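Local coordinates for beta-lactamase-like protein (Koribacter versatilis, PDB 6B9V), which probably works as a metal-dependent diphosphatase of the PhnP family, a metallo-beta-lactamase-like hydrolase that cleaves reactive FAD photoproducts, at residues Met43-Asp47 and Gly48-Leu52; Ala145-Phe149 and Gly150-Ile154; Ala200-His203 and Lys204-Thr208. All blocks are in the same frame, centred on the assembly; numbering follows the deposited sequence.

How the contacts relate
Contacts 1 and 2 are both tight beta hairpins with a type I' turn, but they belong to different sheets of the metallo-beta-lactamase fold. They meet where the sheets face each other, and Y46 of contact 1 packs against the second hairpin. Contact 1 is mostly buried. Contact 2 is partly buried, with E147 and K152 on its exposed face. Contact 3 is a surface loop on the opposite side of the chain's centre, about 31 Å from either hairpin, centre to centre. The hairpins rely on backbone pairing and apolar side chains. The loop relies on an arginine bound to carbonyls and lies close to metal ligands.

Contact 1: residues Met43-Asp47 and Gly48-Leu52; sequences MVQYD and GKLVL
Y46 and K49 close a type I' beta turn, with D47 and G48 at its corners. The turn joins strands 41-46 and 49-53 into a hairpin within one sheet of the metallo-beta-lactamase fold.

Four backbone hydrogen bonds hold the antiparallel ladder. K49 N donates to Y46 O at 2.8 Å. Y46 N returns a bond to K49 O. V44 and V51 form the second hydrogen-bonded pair. The V51 N to V44 O bond is close to straight, at 170°. D47 and G48 both have positive phi, as this turn type requires. K49 bends back at chi2 and chi4, and its NZ makes a weak 3.5 Å bond to D47 O.

Side-chain packing occupies both faces. On one face, M43 SD lies against L50 CD1 at 3.9 Å. Q45 runs beside L50 and points the same way, with NE2 in van der Waals contact with L50 CD1 at 4.0 Å. On the other face, CG of Y46 sits between its backbone N and carbonyl carbon (chi1 58°). The ring then leans across the neighbouring strand. K49 CB lies over one ring face, and V51 CG2 comes obliquely to within 3.5 Å of Y46 OH. The same hydroxyl is hydrogen-bonded to L148 O in the facing sheet. Y46 and V51 also touch F153 there.

Outer neighbours extend the sheet. M43 and Q45 pair by backbone with T8 and T6, and L52 pairs with A73 and V75.

The chemistry implies a hairpin set into the core by its strands. The turn is polar and exposed; the strands bury M43, V44, Y46, L50, V51 and L52, while Q45 and K49 stay partly exposed.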
ATOM      1  N   MET A  43       2.497   0.340 -16.760  1.00 14.76           N
ATOM      2  CA  MET A  43       2.271  -0.938 -17.424  1.00 17.14           C
ATOM      3  C   MET A  43       2.290  -0.775 -18.935  1.00 14.34           C
ATOM      4  O   MET A  43       2.044   0.306 -19.463  1.00 18.74           O
ATOM      5  CB  MET A  43       0.948  -1.563 -16.971  1.00 15.58           C
ATOM      6  CG  MET A  43      -0.260  -0.703 -17.235  1.00 14.96           C
ATOM      7  SD  MET A  43      -1.771  -1.648 -16.886  1.00 23.10           S
ATOM      8  CE  MET A  43      -3.040  -0.613 -17.603  1.00 18.07           C
ATOM      9  N   VAL A  44       2.595  -1.872 -19.618  1.00 12.37           N
ATOM     10  CA  VAL A  44       2.721  -1.906 -21.059  1.00 16.49           C
ATOM     11  C   VAL A  44       1.817  -2.999 -21.592  1.00 18.80           C
ATOM     12  O   VAL A  44       1.927  -4.149 -21.175  1.00 18.69           O
ATOM     13  CB  VAL A  44       4.178  -2.182 -21.500  1.00 22.77           C
ATOM     14  CG1 VAL A  44       4.287  -2.162 -23.014  1.00 25.08           C
ATOM     15  CG2 VAL A  44       5.147  -1.177 -20.864  1.00 26.34           C
ATOM     16  N   GLN A  45       0.922  -2.648 -22.505  1.00 16.98           N
ATOM     17  CA  GLN A  45      -0.018  -3.614 -23.057  1.00 20.45           C
ATOM     18  C   GLN A  45       0.219  -3.816 -24.538  1.00 23.68           C
ATOM     19  O   GLN A  45       0.373  -2.849 -25.289  1.00 24.43           O
ATOM     20  CB  GLN A  45      -1.460  -3.166 -22.818  1.00 20.13           C
ATOM     21  CG  GLN A  45      -1.873  -3.300 -21.386  1.00 17.02           C
ATOM     22  CD  GLN A  45      -3.151  -2.569 -21.085  1.00 24.51           C
ATOM     23  OE1 GLN A  45      -3.249  -1.369 -21.305  1.00 23.10           O
ATOM     24  NE2 GLN A  45      -4.150  -3.296 -20.593  1.00 24.44           N
ATOM     25  N   TYR A  46       0.256  -5.078 -24.954  1.00 18.51           N
ATOM     26  CA  TYR A  46       0.469  -5.389 -26.368  1.00 22.57           C
ATOM     27  C   TYR A  46       0.085  -6.821 -26.645  1.00 20.83           C
ATOM     28  O   TYR A  46       0.391  -7.705 -25.848  1.00 21.58           O
ATOM     29  CB  TYR A  46       1.929  -5.157 -26.776  1.00 22.26           C
ATOM     30  CG  TYR A  46       2.926  -5.967 -25.978  1.00 20.14           C
ATOM     31  CD1 TYR A  46       3.358  -7.210 -26.421  1.00 24.52           C
ATOM     32  CD2 TYR A  46       3.435  -5.482 -24.775  1.00 20.02           C
ATOM     33  CE1 TYR A  46       4.269  -7.950 -25.691  1.00 24.65           C
ATOM     34  CE2 TYR A  46       4.350  -6.214 -24.036  1.00 21.66           C
ATOM     35  CZ  TYR A  46       4.759  -7.451 -24.504  1.00 22.72           C
ATOM     36  OH  TYR A  46       5.671  -8.179 -23.780  1.00 26.13           O
ATOM     37  N   ASP A  47      -0.596  -7.035 -27.766  1.00 23.15           N
ATOM     38  CA  ASP A  47      -0.957  -8.371 -28.240  1.00 25.28           C
ATOM     39  C   ASP A  47      -1.701  -9.163 -27.174  1.00 29.23           C
ATOM     40  O   ASP A  47      -1.499 -10.369 -27.035  1.00 28.48           O
ATOM     41  CB  ASP A  47       0.299  -9.124 -28.691  1.00 31.70           C
ATOM     42  CG  ASP A  47      -0.011 -10.319 -29.585  1.00 38.30           C
ATOM     43  OD1 ASP A  47      -0.996 -10.259 -30.349  1.00 35.88           O
ATOM     44  OD2 ASP A  47       0.738 -11.319 -29.525  1.00 35.25           O
ATOM     45  N   GLY A  48      -2.551  -8.481 -26.408  1.00 25.59           N
ATOM     46  CA  GLY A  48      -3.354  -9.150 -25.390  1.00 24.56           C
ATOM     47  C   GLY A  48      -2.604  -9.452 -24.104  1.00 25.02           C
ATOM     48  O   GLY A  48      -3.125 -10.112 -23.210  1.00 27.78           O
ATOM     49  N   LYS A  49      -1.373  -8.952 -24.012  1.00 19.69           N
ATOM     50  CA  LYS A  49      -0.505  -9.162 -22.856  1.00 18.27           C
ATOM     51  C   LYS A  49      -0.362  -7.868 -22.053  1.00 20.39           C
ATOM     52  O   LYS A  49      -0.523  -6.763 -22.595  1.00 22.52           O
ATOM     53  CB  LYS A  49       0.894  -9.651 -23.295  1.00 20.54           C
ATOM     54  CG  LYS A  49       0.916 -10.910 -24.137  1.00 31.84           C
ATOM     55  CD  LYS A  49       0.424 -12.122 -23.359  1.00 35.37           C
ATOM     56  CE  LYS A  49       0.522 -13.387 -24.206  1.00 40.07           C
ATOM     57  NZ  LYS A  49      -0.202 -13.225 -25.487  1.00 37.63           N
ATOM     58  N   LEU A  50      -0.040  -8.022 -20.770  1.00 17.18           N
ATOM     59  CA  LEU A  50       0.190  -6.901 -19.865  1.00 18.05           C
ATOM     60  C   LEU A  50       1.484  -7.119 -19.076  1.00 21.13           C
ATOM     61  O   LEU A  50       1.626  -8.109 -18.353  1.00 18.42           O
ATOM     62  CB  LEU A  50      -1.003  -6.728 -18.914  1.00 17.70           C
ATOM     63  CG  LEU A  50      -1.138  -5.475 -18.032  1.00 16.92           C
ATOM     64  CD1 LEU A  50      -2.567  -5.371 -17.498  1.00 18.78           C
ATOM     65  CD2 LEU A  50      -0.153  -5.483 -16.866  1.00 17.25           C
ATOM     66  N   VAL A  51       2.415  -6.179 -19.211  1.00 18.31           N
ATOM     67  CA  VAL A  51       3.695  -6.245 -18.515  1.00 14.09           C
ATOM     68  C   VAL A  51       3.785  -5.085 -17.541  1.00 17.29           C
ATOM     69  O   VAL A  51       3.591  -3.939 -17.915  1.00 19.61           O
ATOM     70  CB  VAL A  51       4.876  -6.222 -19.501  1.00 16.67           C
ATOM     71  CG1 VAL A  51       6.205  -6.157 -18.755  1.00 18.57           C
ATOM     72  CG2 VAL A  51       4.821  -7.470 -20.411  1.00 22.46           C
ATOM     73  N   LEU A  52       4.030  -5.401 -16.275  1.00 14.64           N
ATOM     74  CA  LEU A  52       4.046  -4.402 -15.219  1.00 20.38           C
ATOM     75  C   LEU A  52       5.479  -4.066 -14.840  1.00 18.21           C
ATOM     76  O   LEU A  52       6.298  -4.965 -14.660  1.00 18.37           O
ATOM     77  CB  LEU A  52       3.284  -4.918 -13.993  1.00 19.06           C
ATOM     78  CG  LEU A  52       3.292  -4.059 -12.736  1.00 23.74           C
ATOM     79  CD1 LEU A  52       2.572  -2.744 -12.984  1.00 22.78           C
ATOM     80  CD2 LEU A  52       2.643  -4.831 -11.586  1.00 22.70           C
TER

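Contact 2: residues Ala145-Phe149 and Gly150-Ile154; sequences AIELF and GAKFI
L148 O is gripped twice: by A151 N at 2.9 Å, across the turn, and by the Y46 hydroxyl of the facing sheet. The A151 bond closes a type I' beta hairpin between strand 146-148 and strand 151-160, with F149 and G150 at the corners. Strand 146-148 is an outermost strand of its sheet in the metallo-beta-lactamase fold.

The ladder is regular. L148 N donates to A151 O. I146 and F153 form the next hydrogen-bonded pair. I146 N to F153 O measures 2.8 Å, and the reverse bond is nearly straight at 178°. F149 and G150 both have positive phi, G150 at 97°, as a type I' turn requires.

The buried face carries I146, L148, A151 and F153. L148 CD1 sits over the F153 ring, 4.2 Å from its centroid and offset toward the rim, in a CH-pi contact. The two side chains cross at about a right angle. I146 O lies at the edge of the same ring. F153 stacks with F170 of its own sheet and touches V51 of the facing sheet; the V51 contact joins the two sheets.

The solvent-facing side is different. E147 and K152 form a non-hydrogen-bonded pair and lie alongside each other. E147 bends at chi2 (-79°), which lays its carboxylate against the lysine methylenes: OE2 is 3.4 Å from K152 CD. The charged ends do not meet, since K152 NZ turns off through bends at chi3 and chi4. A water donates to E147 OE1 at 2.7 Å and weakly accepts from G150 N at 3.3 Å.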
ATOM      1  N   ALA A 145      18.807  -8.851 -23.172  1.00 33.49           N
ATOM      2  CA  ALA A 145      17.389  -8.500 -23.308  1.00 28.45           C
ATOM      3  C   ALA A 145      16.448  -9.557 -22.722  1.00 33.78           C
ATOM      4  O   ALA A 145      16.718 -10.757 -22.768  1.00 35.81           O
ATOM      5  CB  ALA A 145      17.044  -8.257 -24.778  1.00 31.61           C
ATOM      6  N   ILE A 146      15.343  -9.081 -22.166  1.00 31.25           N
ATOM      7  CA  ILE A 146      14.288  -9.914 -21.620  1.00 31.68           C
ATOM      8  C   ILE A 146      13.266 -10.201 -22.702  1.00 32.45           C
ATOM      9  O   ILE A 146      12.593  -9.286 -23.171  1.00 32.22           O
ATOM     10  CB  ILE A 146      13.572  -9.229 -20.434  1.00 26.99           C
ATOM     11  CG1 ILE A 146      14.580  -8.682 -19.422  1.00 37.67           C
ATOM     12  CG2 ILE A 146      12.589 -10.184 -19.778  1.00 36.04           C
ATOM     13  CD1 ILE A 146      15.565  -9.721 -18.922  1.00 52.26           C
ATOM     14  N   GLU A 147      13.144 -11.468 -23.087  1.00 26.70           N
ATOM     15  CA  GLU A 147      12.183 -11.871 -24.102  1.00 31.55           C
ATOM     16  C   GLU A 147      10.805 -12.091 -23.488  1.00 29.01           C
ATOM     17  O   GLU A 147      10.587 -13.065 -22.772  1.00 32.26           O
ATOM     18  CB  GLU A 147      12.667 -13.143 -24.802  1.00 45.44           C
ATOM     19  CG  GLU A 147      14.095 -13.053 -25.318  1.00 58.83           C
ATOM     20  CD  GLU A 147      14.205 -12.281 -26.622  1.00 75.04           C
ATOM     21  OE1 GLU A 147      13.150 -11.955 -27.210  1.00 81.88           O
ATOM     22  OE2 GLU A 147      15.345 -12.008 -27.064  1.00 77.56           O
ATOM     23  N   LEU A 148       9.885 -11.165 -23.746  1.00 24.03           N
ATOM     24  CA  LEU A 148       8.546 -11.247 -23.188  1.00 26.52           C
ATOM     25  C   LEU A 148       7.481 -11.286 -24.273  1.00 26.77           C
ATOM     26  O   LEU A 148       7.156 -10.263 -24.887  1.00 27.74           O
ATOM     27  CB  LEU A 148       8.285 -10.065 -22.252  1.00 26.15           C
ATOM     28  CG  LEU A 148       9.139  -9.995 -20.985  1.00 27.71           C
ATOM     29  CD1 LEU A 148       8.759  -8.777 -20.120  1.00 23.85           C
ATOM     30  CD2 LEU A 148       9.015 -11.283 -20.189  1.00 25.46           C
ATOM     31  N   PHE A 149       6.950 -12.479 -24.505  1.00 24.90           N
ATOM     32  CA  PHE A 149       5.845 -12.681 -25.432  1.00 31.01           C
ATOM     33  C   PHE A 149       6.093 -12.063 -26.805  1.00 31.47           C
ATOM     34  O   PHE A 149       5.209 -11.444 -27.383  1.00 30.94           O
ATOM     35  CB  PHE A 149       4.565 -12.127 -24.809  1.00 28.50           C
ATOM     36  CG  PHE A 149       4.421 -12.480 -23.365  1.00 30.68           C
ATOM     37  CD1 PHE A 149       4.064 -13.764 -22.986  1.00 32.24           C
ATOM     38  CD2 PHE A 149       4.679 -11.541 -22.380  1.00 29.34           C
ATOM     39  CE1 PHE A 149       3.951 -14.098 -21.652  1.00 32.89           C
ATOM     40  CE2 PHE A 149       4.565 -11.870 -21.049  1.00 30.33           C
ATOM     41  CZ  PHE A 149       4.205 -13.155 -20.686  1.00 31.31           C
ATOM     42  N   GLY A 150       7.306 -12.236 -27.320  1.00 29.68           N
ATOM     43  CA  GLY A 150       7.650 -11.727 -28.634  1.00 30.20           C
ATOM     44  C   GLY A 150       8.374 -10.387 -28.611  1.00 34.11           C
ATOM     45  O   GLY A 150       9.014 -10.010 -29.584  1.00 32.03           O
ATOM     46  N   ALA A 151       8.281  -9.658 -27.507  1.00 29.04           N
ATOM     47  CA  ALA A 151       8.909  -8.341 -27.445  1.00 31.75           C
ATOM     48  C   ALA A 151      10.226  -8.408 -26.682  1.00 33.14           C
ATOM     49  O   ALA A 151      10.410  -9.278 -25.838  1.00 36.80           O
ATOM     50  CB  ALA A 151       7.978  -7.340 -26.807  1.00 31.76           C
ATOM     51  N   LYS A 152      11.150  -7.503 -26.983  1.00 29.94           N
ATOM     52  CA  LYS A 152      12.389  -7.447 -26.215  1.00 27.87           C
ATOM     53  C   LYS A 152      12.405  -6.240 -25.283  1.00 25.51           C
ATOM     54  O   LYS A 152      12.216  -5.105 -25.714  1.00 24.28           O
ATOM     55  CB  LYS A 152      13.604  -7.428 -27.143  1.00 28.34           C
ATOM     56  CG  LYS A 152      13.788  -8.730 -27.902  1.00 31.46           C
ATOM     57  CD  LYS A 152      15.219  -8.927 -28.379  1.00 43.27           C
ATOM     58  CE  LYS A 152      15.649  -7.807 -29.311  1.00 58.43           C
ATOM     59  NZ  LYS A 152      14.863  -7.812 -30.577  1.00 68.00           N
ATOM     60  N   PHE A 153      12.606  -6.508 -23.994  1.00 25.12           N
ATOM     61  CA  PHE A 153      12.811  -5.469 -22.995  1.00 21.85           C
ATOM     62  C   PHE A 153      14.297  -5.399 -22.661  1.00 25.33           C
ATOM     63  O   PHE A 153      14.851  -6.309 -22.056  1.00 28.15           O
ATOM     64  CB  PHE A 153      11.987  -5.753 -21.734  1.00 23.37           C
ATOM     65  CG  PHE A 153      10.537  -5.387 -21.859  1.00 24.69           C
ATOM     66  CD1 PHE A 153       9.697  -6.095 -22.699  1.00 25.71           C
ATOM     67  CD2 PHE A 153      10.007  -4.346 -21.110  1.00 24.13           C
ATOM     68  CE1 PHE A 153       8.349  -5.755 -22.804  1.00 25.44           C
ATOM     69  CE2 PHE A 153       8.667  -3.999 -21.217  1.00 23.04           C
ATOM     70  CZ  PHE A 153       7.839  -4.707 -22.066  1.00 26.55           C
ATOM     71  N   ILE A 154      14.943  -4.320 -23.067  1.00 22.19           N
ATOM     72  CA  ILE A 154      16.390  -4.185 -22.928  1.00 23.13           C
ATOM     73  C   ILE A 154      16.707  -3.462 -21.627  1.00 18.46           C
ATOM     74  O   ILE A 154      16.257  -2.344 -21.431  1.00 22.47           O
ATOM     75  CB  ILE A 154      16.987  -3.403 -24.118  1.00 19.11           C
ATOM     76  CG1 ILE A 154      16.480  -3.995 -25.439  1.00 26.75           C
ATOM     77  CG2 ILE A 154      18.509  -3.409 -24.060  1.00 24.14           C
ATOM     78  CD1 ILE A 154      16.618  -3.061 -26.611  1.00 33.23           C
TER
HETATM   79  O   HOH W   1      10.569 -12.556 -27.141  1.00 44.59           O

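Contact 3: residues Ala200-His203 and Lys204-Thr208; sequences ALRH and KPHPT
R202 folds back over the loop and binds the backbone of K204 and P205. The loop follows strand 195-199 of the metallo-beta-lactamase fold and leads to helix 212-222.

Two hydrogen bonds fix the guanidinium. R202 NE donates to K204 O at 2.9 Å, and R202 NH2 donates to P205 O at 3.0 Å. Both acceptors lie in the guanidinium plane, though each donor sits above its carbonyl plane. CG of R202 lies between its own backbone N and carbonyl carbon (chi1 70°), and the chain then runs extended to NE. Two successive carbonyls thus stop the group from rotating.

Flat groups meet edge to face: H206 CD2 lies over the centre of the R202 guanidinium, 3.6 Å above its plane. K204 CD lies over the opposite face, but further off. The imidazole comes edge-on, with its plane 78° from that of the guanidinium. On the imidazole itself, L201 CD2 makes a CH-pi contact over one face, 3.9 Å from the centroid. P207 CD covers the other face.

Bonds also run to a metal ligand and to residues beside one. L201 O is bonded to S233 OG and H203 N to D235 OD2, the residues on either side of the zinc ligand H234. L201 also packs near H231, a manganese ligand. T208 O accepts from ND1 of H160, another manganese ligand, a second-shell contact that probably helps orient that imidazole. T208 N in turn donates to H206 ND1 at 3.0 Å, tilted 28° from the ring plane.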
ATOM      1  N   ALA A 200      12.435  12.993 -12.494  1.00 13.97           N
ATOM      2  CA  ALA A 200      12.669  14.401 -12.119  1.00 16.83           C
ATOM      3  C   ALA A 200      11.982  14.668 -10.781  1.00 18.29           C
ATOM      4  O   ALA A 200      10.756  14.838 -10.706  1.00 17.77           O
ATOM      5  CB  ALA A 200      12.176  15.379 -13.215  1.00 15.62           C
ATOM      6  N   LEU A 201      12.786  14.667  -9.722  1.00 16.33           N
ATOM      7  CA  LEU A 201      12.260  14.682  -8.367  1.00 16.13           C
ATOM      8  C   LEU A 201      11.815  16.063  -7.920  1.00 14.13           C
ATOM      9  O   LEU A 201      10.747  16.214  -7.331  1.00 18.41           O
ATOM     10  CB  LEU A 201      13.309  14.147  -7.393  1.00 16.25           C
ATOM     11  CG  LEU A 201      12.959  14.188  -5.901  1.00 14.29           C
ATOM     12  CD1 LEU A 201      11.879  13.120  -5.601  1.00 14.68           C
ATOM     13  CD2 LEU A 201      14.209  13.975  -5.034  1.00 20.25           C
ATOM     14  N   ARG A 202      12.658  17.062  -8.165  1.00 15.26           N
ATOM     15  CA  ARG A 202      12.491  18.380  -7.566  1.00 14.05           C
ATOM     16  C   ARG A 202      13.470  19.347  -8.231  1.00 20.69           C
ATOM     17  O   ARG A 202      14.201  18.953  -9.136  1.00 15.92           O
ATOM     18  CB  ARG A 202      12.731  18.306  -6.063  1.00 14.06           C
ATOM     19  CG  ARG A 202      14.204  18.061  -5.701  1.00 22.21           C
ATOM     20  CD  ARG A 202      14.387  17.736  -4.222  1.00 17.21           C
ATOM     21  NE  ARG A 202      15.800  17.728  -3.825  1.00 17.42           N
ATOM     22  CZ  ARG A 202      16.224  17.507  -2.577  1.00 23.55           C
ATOM     23  NH1 ARG A 202      15.350  17.276  -1.607  1.00 20.85           N
ATOM     24  NH2 ARG A 202      17.524  17.527  -2.288  1.00 20.43           N
ATOM     25  N   HIS A 203      13.492  20.598  -7.782  1.00 20.08           N
ATOM     26  CA  HIS A 203      14.382  21.586  -8.370  1.00 17.63           C
ATOM     27  C   HIS A 203      15.836  21.453  -7.885  1.00 21.78           C
ATOM     28  O   HIS A 203      16.770  21.613  -8.670  1.00 21.51           O
ATOM     29  CB  HIS A 203      13.868  23.000  -8.072  1.00 24.61           C
ATOM     30  CG  HIS A 203      12.626  23.367  -8.826  1.00 24.39           C
ATOM     31  ND1 HIS A 203      12.644  23.758 -10.148  1.00 30.23           N
ATOM     32  CD2 HIS A 203      11.332  23.435  -8.433  1.00 29.56           C
ATOM     33  CE1 HIS A 203      11.413  24.035 -10.541  1.00 25.89           C
ATOM     34  NE2 HIS A 203      10.599  23.853  -9.519  1.00 31.62           N
ATOM     35  N   LYS A 204      16.016  21.172  -6.597  1.00 18.85           N
ATOM     36  CA  LYS A 204      17.341  21.206  -5.951  1.00 23.67           C
ATOM     37  C   LYS A 204      18.054  19.853  -6.082  1.00 19.80           C
ATOM     38  O   LYS A 204      17.404  18.807  -5.997  1.00 18.68           O
ATOM     39  CB  LYS A 204      17.189  21.583  -4.469  1.00 32.19           C
ATOM     40  CG  LYS A 204      18.483  21.744  -3.681  1.00 46.17           C
ATOM     41  CD  LYS A 204      18.211  21.751  -2.173  1.00 53.37           C
ATOM     42  CE  LYS A 204      19.461  22.089  -1.366  1.00 58.49           C
ATOM     43  NZ  LYS A 204      19.175  22.226   0.100  1.00 55.69           N
ATOM     44  N   PRO A 205      19.383  19.868  -6.294  1.00 20.56           N
ATOM     45  CA  PRO A 205      20.130  18.611  -6.430  1.00 24.51           C
ATOM     46  C   PRO A 205      19.870  17.643  -5.281  1.00 24.98           C
ATOM     47  O   PRO A 205      19.801  18.072  -4.138  1.00 21.54           O
ATOM     48  CB  PRO A 205      21.597  19.077  -6.450  1.00 26.33           C
ATOM     49  CG  PRO A 205      21.537  20.426  -7.076  1.00 22.62           C
ATOM     50  CD  PRO A 205      20.229  21.043  -6.581  1.00 20.12           C
ATOM     51  N   HIS A 206      19.677  16.365  -5.608  1.00 23.28           N
ATOM     52  CA  HIS A 206      19.411  15.311  -4.630  1.00 20.51           C
ATOM     53  C   HIS A 206      20.463  14.219  -4.837  1.00 19.24           C
ATOM     54  O   HIS A 206      20.851  13.947  -5.971  1.00 19.67           O
ATOM     55  CB  HIS A 206      17.977  14.749  -4.795  1.00 15.34           C
ATOM     56  CG  HIS A 206      17.603  13.734  -3.758  1.00 20.62           C
ATOM     57  ND1 HIS A 206      17.920  12.393  -3.875  1.00 18.11           N
ATOM     58  CD2 HIS A 206      16.941  13.859  -2.581  1.00 21.49           C
ATOM     59  CE1 HIS A 206      17.475  11.742  -2.813  1.00 24.55           C
ATOM     60  NE2 HIS A 206      16.880  12.608  -2.010  1.00 18.05           N
ATOM     61  N   PRO A 207      20.950  13.603  -3.750  1.00 21.05           N
ATOM     62  CA  PRO A 207      22.007  12.595  -3.915  1.00 17.55           C
ATOM     63  C   PRO A 207      21.660  11.402  -4.834  1.00 16.90           C
ATOM     64  O   PRO A 207      22.578  10.840  -5.425  1.00 23.74           O
ATOM     65  CB  PRO A 207      22.242  12.106  -2.479  1.00 23.92           C
ATOM     66  CG  PRO A 207      21.865  13.289  -1.625  1.00 27.72           C
ATOM     67  CD  PRO A 207      20.667  13.880  -2.323  1.00 20.33           C
ATOM     68  N   THR A 208      20.395  11.008  -4.953  1.00 17.77           N
ATOM     69  CA  THR A 208      20.101   9.780  -5.698  1.00 17.57           C
ATOM     70  C   THR A 208      19.088   9.961  -6.816  1.00 16.14           C
ATOM     71  O   THR A 208      18.744   8.990  -7.497  1.00 18.77           O
ATOM     72  CB  THR A 208      19.599   8.643  -4.758  1.00 22.51           C
ATOM     73  OG1 THR A 208      18.393   9.048  -4.113  1.00 18.06           O
ATOM     74  CG2 THR A 208      20.652   8.309  -3.695  1.00 17.60           C
TER